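Local coordinates for protein manganese-containing pseudocatalase (Thermus thermophilus, PDB 2V8T) that probably catalyses the breakdown of hydrogen peroxide to water and oxygen at a pair of manganese ions held within each subunit, at residues F34-T39 with T160-V165; T68-H73 with G186-A191. All blocks are in the same frame, centred on the assembly; numbering follows the deposited sequence. Where two conformers were deposited one is given.

Contact 1: F34-T39 with T160-V165; sequences FGEMST and THKLRV. With MN (manganese (II) ion), chain C.
Phe34 and His161 bring the two backbones closest, their CA atoms 7.2 Å apart, where the loop leading through the N-cap Gly35 into helix 36-49 meets helix 144-166. Phe34 turns its ring edge to the face of His161 in an offset T-shaped stack, planes 83° apart and centroids 5.3 Å apart. Its CD2 comes within 3.6 Å of His161 NE2, while Phe34 CB sits over the same imidazole as a CH-pi contact. Replacing His161 by an alanine would remove the imidazole and probably leave a gap beside the ring edge and CB of Phe34. Glu36 chelates one manganese through OE1 at 2.2 Å and OE2 at 2.3 Å. Lys162 crosses it nearly at a right angle and forms a salt bridge, NZ to Glu36 OE2 2.9 Å, from above the carboxylate plane. The lysine chain runs extended until a bend (chi4 63°) turns NZ toward Glu36 OE2, and water links this ammonium to Phe34 O. The ammonium beside OE2, itself a metal ligand, probably draws charge toward that oxygen. Glu36 packs on Leu181 of helix 172-200 and on Ile74 and Val77 of helix 57-85, while Phe34 also touches Leu154 and Ala157 of helix 144-166.

Contact 2: T68-H73 with G186-A191; sequences TEELGH and GVHAAA. With MN (manganese (II) ion), chain D; MN (manganese (II) ion), chain C.
The dimanganese site in the ferritin-like helical bundle is spanned here by Glu70, His73 and His188, reaching inward from segments 68-73 and 186-191, which run nearly antiparallel (157°), their axes 12.9 Å apart at closest approach. The two ions and the side chains that bind them span that separation. Glu70 bridges the pair: OE1 binds one manganese at 2.1 Å, and OE2 binds the other, also at 2.1 Å. A bend at its second torsion (chi2 -64°) sets the carboxylate across the two ions, one oxygen to each; the ions also share a bridging water. His73 ND1 binds the first manganese at 2.2 Å, and His188 ND1, coming from the opposite direction, binds the second at 2.2 Å. Behind the ligands, Glu69 reaches both histidines. His188 NE2 donates to Glu69 OE1 at 2.8 Å in a nearly straight bond (165°); the acceptor lies in the imidazole plane, yet is met from well above its own carboxylate plane, the two flat groups standing almost perpendicular. His73 NE2 makes a weak, bent bond of 3.0 Å to Glu69 OE2. The bond to His188 probably helps fix that ring's rotation; the weak one to His73 can add less. Glu69 OE2 also takes a salt bridge from Arg184 and a hydrogen bond from Gln9. Glu36 completes the protein ligands of the first ion and Glu155 those of the second. Helix 36-49 flanks Glu70 through Thr39, Leu40 and Tyr43, Ile66 of helix 57-85 packs on His188, and Leu181 and Arg184 of helix 172-200 lie against His73.

Both contacts are buried, and together they draw on helices 36-49, 57-85, 144-166 and 172-200, their segments alternating along the chain. They meet at one manganese ion, which takes ligands from each: Glu36 OE1 and Glu70 OE1 come within 2.9 Å of one another there, and two waters bound to that ion belong to both contacts. Contact 1 is mixed, with an aromatic stack set apart from a lysine-backed metal ligand. Contact 2 spans the two ions, its chemistry almost wholly coordination and histidine-carboxylate bonding. Behind the metal ligands stands Lys162 in contact 1 and the Glu69 carboxylate in contact 2. Both border other subunits, Ile117 of the second packing on His161 and Phe2 of the fourth on Leu71.

Contact 1: F34-T39 with T160-V165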
# COMPACT_ATOMS: atom_id res chain seq x y z
N PHE A 34 -10.89 9.07 -7.95
CA PHE A 34 -11.89 10.10 -8.20
C PHE A 34 -13.31 9.50 -8.26
O PHE A 34 -14.23 10.06 -8.87
CB PHE A 34 -11.56 10.92 -9.45
CG PHE A 34 -10.28 11.65 -9.27
CD1 PHE A 34 -10.21 12.74 -8.47
CD2 PHE A 34 -9.13 11.27 -9.89
CE1 PHE A 34 -9.05 13.43 -8.27
CE2 PHE A 34 -7.94 11.95 -9.71
CZ PHE A 34 -7.89 13.03 -8.89
N GLY A 35 -13.50 8.38 -7.59
CA GLY A 35 -14.80 7.78 -7.47
C GLY A 35 -15.62 8.42 -6.35
O GLY A 35 -15.20 9.32 -5.62
N GLU A 36 -16.83 7.90 -6.21
CA GLU A 36 -17.80 8.45 -5.26
C GLU A 36 -17.35 8.25 -3.84
O GLU A 36 -17.71 9.05 -2.95
CB GLU A 36 -19.18 7.82 -5.52
CG GLU A 36 -19.79 8.32 -6.84
CD GLU A 36 -20.28 9.72 -6.78
OE1 GLU A 36 -20.31 10.33 -5.70
OE2 GLU A 36 -20.68 10.31 -7.84
N MET A 37 -16.58 7.20 -3.53
CA MET A 37 -16.01 7.09 -2.19
C MET A 37 -15.17 8.31 -1.85
O MET A 37 -15.13 8.74 -0.70
CB MET A 37 -15.17 5.83 -2.01
CG MET A 37 -15.91 4.58 -1.88
SD MET A 37 -16.69 4.41 -0.23
CE MET A 37 -15.26 4.10 0.82
N SER A 38 -14.41 8.80 -2.83
CA SER A 38 -13.55 9.94 -2.59
C SER A 38 -14.33 11.22 -2.39
O SER A 38 -14.02 11.97 -1.45
CB SER A 38 -12.54 10.12 -3.70
OG SER A 38 -11.63 9.04 -3.63
N THR A 39 -15.29 11.52 -3.23
CA THR A 39 -16.07 12.75 -3.00
C THR A 39 -16.82 12.66 -1.67
O THR A 39 -16.76 13.58 -0.85
CB THR A 39 -16.94 13.08 -4.20
OG1 THR A 39 -17.72 11.93 -4.46
CG2 THR A 39 -16.10 13.47 -5.40
N THR A 160 -14.67 13.78 -15.37
CA THR A 160 -13.85 13.29 -16.46
C THR A 160 -13.81 11.75 -16.45
O THR A 160 -13.94 11.10 -17.49
CB THR A 160 -12.42 13.91 -16.36
OG1 THR A 160 -12.55 15.32 -16.44
CG2 THR A 160 -11.58 13.45 -17.49
N HIS A 161 -13.63 11.16 -15.26
CA HIS A 161 -13.65 9.71 -15.15
C HIS A 161 -15.01 9.14 -15.55
O HIS A 161 -15.09 8.11 -16.22
CB HIS A 161 -13.24 9.23 -13.77
CG HIS A 161 -11.78 9.40 -13.48
ND1 HIS A 161 -10.90 10.26 -14.07
CD2 HIS A 161 -11.11 8.64 -12.60
CE1 HIS A 161 -9.68 10.01 -13.48
NE2 HIS A 161 -9.84 9.01 -12.64
N LYS A 162 -16.09 9.78 -15.09
CA LYS A 162 -17.43 9.30 -15.47
C LYS A 162 -17.62 9.31 -16.98
O LYS A 162 -18.18 8.37 -17.54
CB LYS A 162 -18.54 10.06 -14.73
CG LYS A 162 -18.55 9.77 -13.22
CD LYS A 162 -19.88 9.90 -12.58
CE LYS A 162 -19.89 9.59 -11.09
NZ LYS A 162 -19.06 10.50 -10.23
N LEU A 163 -17.20 10.40 -17.63
CA LEU A 163 -17.32 10.50 -19.08
C LEU A 163 -16.55 9.37 -19.78
O LEU A 163 -17.03 8.77 -20.74
CB LEU A 163 -16.82 11.84 -19.58
CG LEU A 163 -17.72 13.04 -19.26
CD1 LEU A 163 -16.93 14.34 -19.42
CD2 LEU A 163 -18.94 13.07 -20.16
N ARG A 164 -15.32 9.13 -19.32
CA ARG A 164 -14.51 8.09 -19.98
C ARG A 164 -15.11 6.70 -19.78
O ARG A 164 -15.17 5.91 -20.72
CB ARG A 164 -13.07 8.16 -19.47
CG ARG A 164 -12.37 9.42 -19.97
CD ARG A 164 -11.06 9.68 -19.21
NE ARG A 164 -10.40 10.86 -19.77
CZ ARG A 164 -9.26 11.35 -19.31
NH1 ARG A 164 -8.73 10.91 -18.20
NH2 ARG A 164 -8.71 12.36 -19.96
N VAL A 165 -15.61 6.39 -18.57
CA VAL A 165 -16.23 5.10 -18.36
C VAL A 165 -17.50 5.00 -19.20
O VAL A 165 -17.81 3.94 -19.77
CB VAL A 165 -16.50 4.85 -16.87
CG1 VAL A 165 -17.34 3.60 -16.65
CG2 VAL A 165 -15.17 4.71 -16.12
MN MN C . -21.31 12.06 -6.53
O HOH W 1 -16.26 9.62 -10.83
O HOH W 2 -17.17 10.63 -7.89
O HOH W 3 -16.97 9.19 -10.06
O HOH W 4 -19.54 13.12 -6.33
O HOH W 5 -21.51 12.20 -8.75

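Contact 2: T68-H73 with G186-A191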
# COMPACT_ATOMS: atom_id res chain seq x y z
N THR A 68 -23.72 14.38 2.39
CA THR A 68 -24.86 13.49 2.56
C THR A 68 -25.36 12.96 1.23
O THR A 68 -25.71 11.80 1.09
CB THR A 68 -25.97 14.19 3.35
OG1 THR A 68 -25.41 14.74 4.52
CG2 THR A 68 -27.07 13.22 3.73
N GLU A 69 -25.45 13.85 0.21
CA GLU A 69 -25.85 13.39 -1.10
C GLU A 69 -24.88 12.29 -1.61
O GLU A 69 -25.31 11.31 -2.22
CB GLU A 69 -25.91 14.54 -2.13
CG GLU A 69 -26.39 13.99 -3.46
CD GLU A 69 -26.68 14.98 -4.57
OE1 GLU A 69 -26.55 16.22 -4.38
OE2 GLU A 69 -27.03 14.47 -5.68
N GLU A 70 -23.56 12.48 -1.39
CA GLU A 70 -22.61 11.50 -1.91
C GLU A 70 -22.79 10.13 -1.28
O GLU A 70 -22.42 9.11 -1.92
CB GLU A 70 -21.16 11.98 -1.74
CG GLU A 70 -20.79 13.33 -2.33
CD GLU A 70 -20.86 13.49 -3.85
OE1 GLU A 70 -21.48 12.69 -4.49
OE2 GLU A 70 -20.35 14.52 -4.34
N LEU A 71 -23.37 10.01 -0.09
CA LEU A 71 -23.70 8.68 0.45
C LEU A 71 -24.60 7.92 -0.51
O LEU A 71 -24.45 6.71 -0.72
CB LEU A 71 -24.40 8.80 1.83
CG LEU A 71 -23.52 9.22 2.99
CD1 LEU A 71 -24.40 9.64 4.18
CD2 LEU A 71 -22.59 8.10 3.40
N GLY A 72 -25.63 8.60 -1.03
CA GLY A 72 -26.50 7.96 -1.98
C GLY A 72 -25.84 7.68 -3.29
O GLY A 72 -26.31 6.83 -4.07
N HIS A 73 -24.75 8.38 -3.61
CA HIS A 73 -24.02 8.08 -4.84
C HIS A 73 -23.16 6.84 -4.71
O HIS A 73 -23.10 6.06 -5.68
CB HIS A 73 -23.21 9.27 -5.31
CG HIS A 73 -24.02 10.44 -5.68
ND1 HIS A 73 -23.44 11.57 -6.23
CD2 HIS A 73 -25.37 10.65 -5.57
CE1 HIS A 73 -24.45 12.42 -6.42
NE2 HIS A 73 -25.62 11.90 -6.03
N GLY A 186 -22.26 18.18 -12.02
CA GLY A 186 -22.33 19.54 -12.50
C GLY A 186 -22.86 20.48 -11.45
O GLY A 186 -22.36 21.62 -11.29
N VAL A 187 -23.89 20.06 -10.71
CA VAL A 187 -24.42 20.86 -9.62
C VAL A 187 -23.34 21.08 -8.56
O VAL A 187 -23.14 22.20 -8.09
CB VAL A 187 -25.67 20.19 -9.00
CG1 VAL A 187 -26.07 20.85 -7.70
CG2 VAL A 187 -26.81 20.24 -10.04
N HIS A 188 -22.64 20.00 -8.16
CA HIS A 188 -21.65 20.17 -7.10
C HIS A 188 -20.51 21.07 -7.53
O HIS A 188 -20.05 21.91 -6.75
CB HIS A 188 -21.12 18.79 -6.67
CG HIS A 188 -22.17 17.92 -6.08
ND1 HIS A 188 -21.93 16.58 -5.90
CD2 HIS A 188 -23.45 18.21 -5.69
CE1 HIS A 188 -23.05 16.09 -5.37
NE2 HIS A 188 -23.98 17.03 -5.24
N ALA A 189 -19.99 20.90 -8.76
CA ALA A 189 -18.94 21.78 -9.25
C ALA A 189 -19.41 23.22 -9.29
O ALA A 189 -18.70 24.16 -8.91
CB ALA A 189 -18.45 21.35 -10.62
N ALA A 190 -20.64 23.43 -9.76
CA ALA A 190 -21.20 24.79 -9.79
C ALA A 190 -21.31 25.36 -8.38
O ALA A 190 -21.06 26.56 -8.17
CB ALA A 190 -22.58 24.76 -10.48
N ALA A 191 -21.73 24.54 -7.41
CA ALA A 191 -21.93 25.01 -6.06
C ALA A 191 -20.58 25.40 -5.43
O ALA A 191 -20.46 26.45 -4.80
CB ALA A 191 -22.64 23.95 -5.21
MN MN D . -20.25 15.19 -6.35
MN MN C . -21.31 12.06 -6.53
O HOH W 4 -19.54 13.12 -6.33
O HOH W 5 -21.51 12.20 -8.75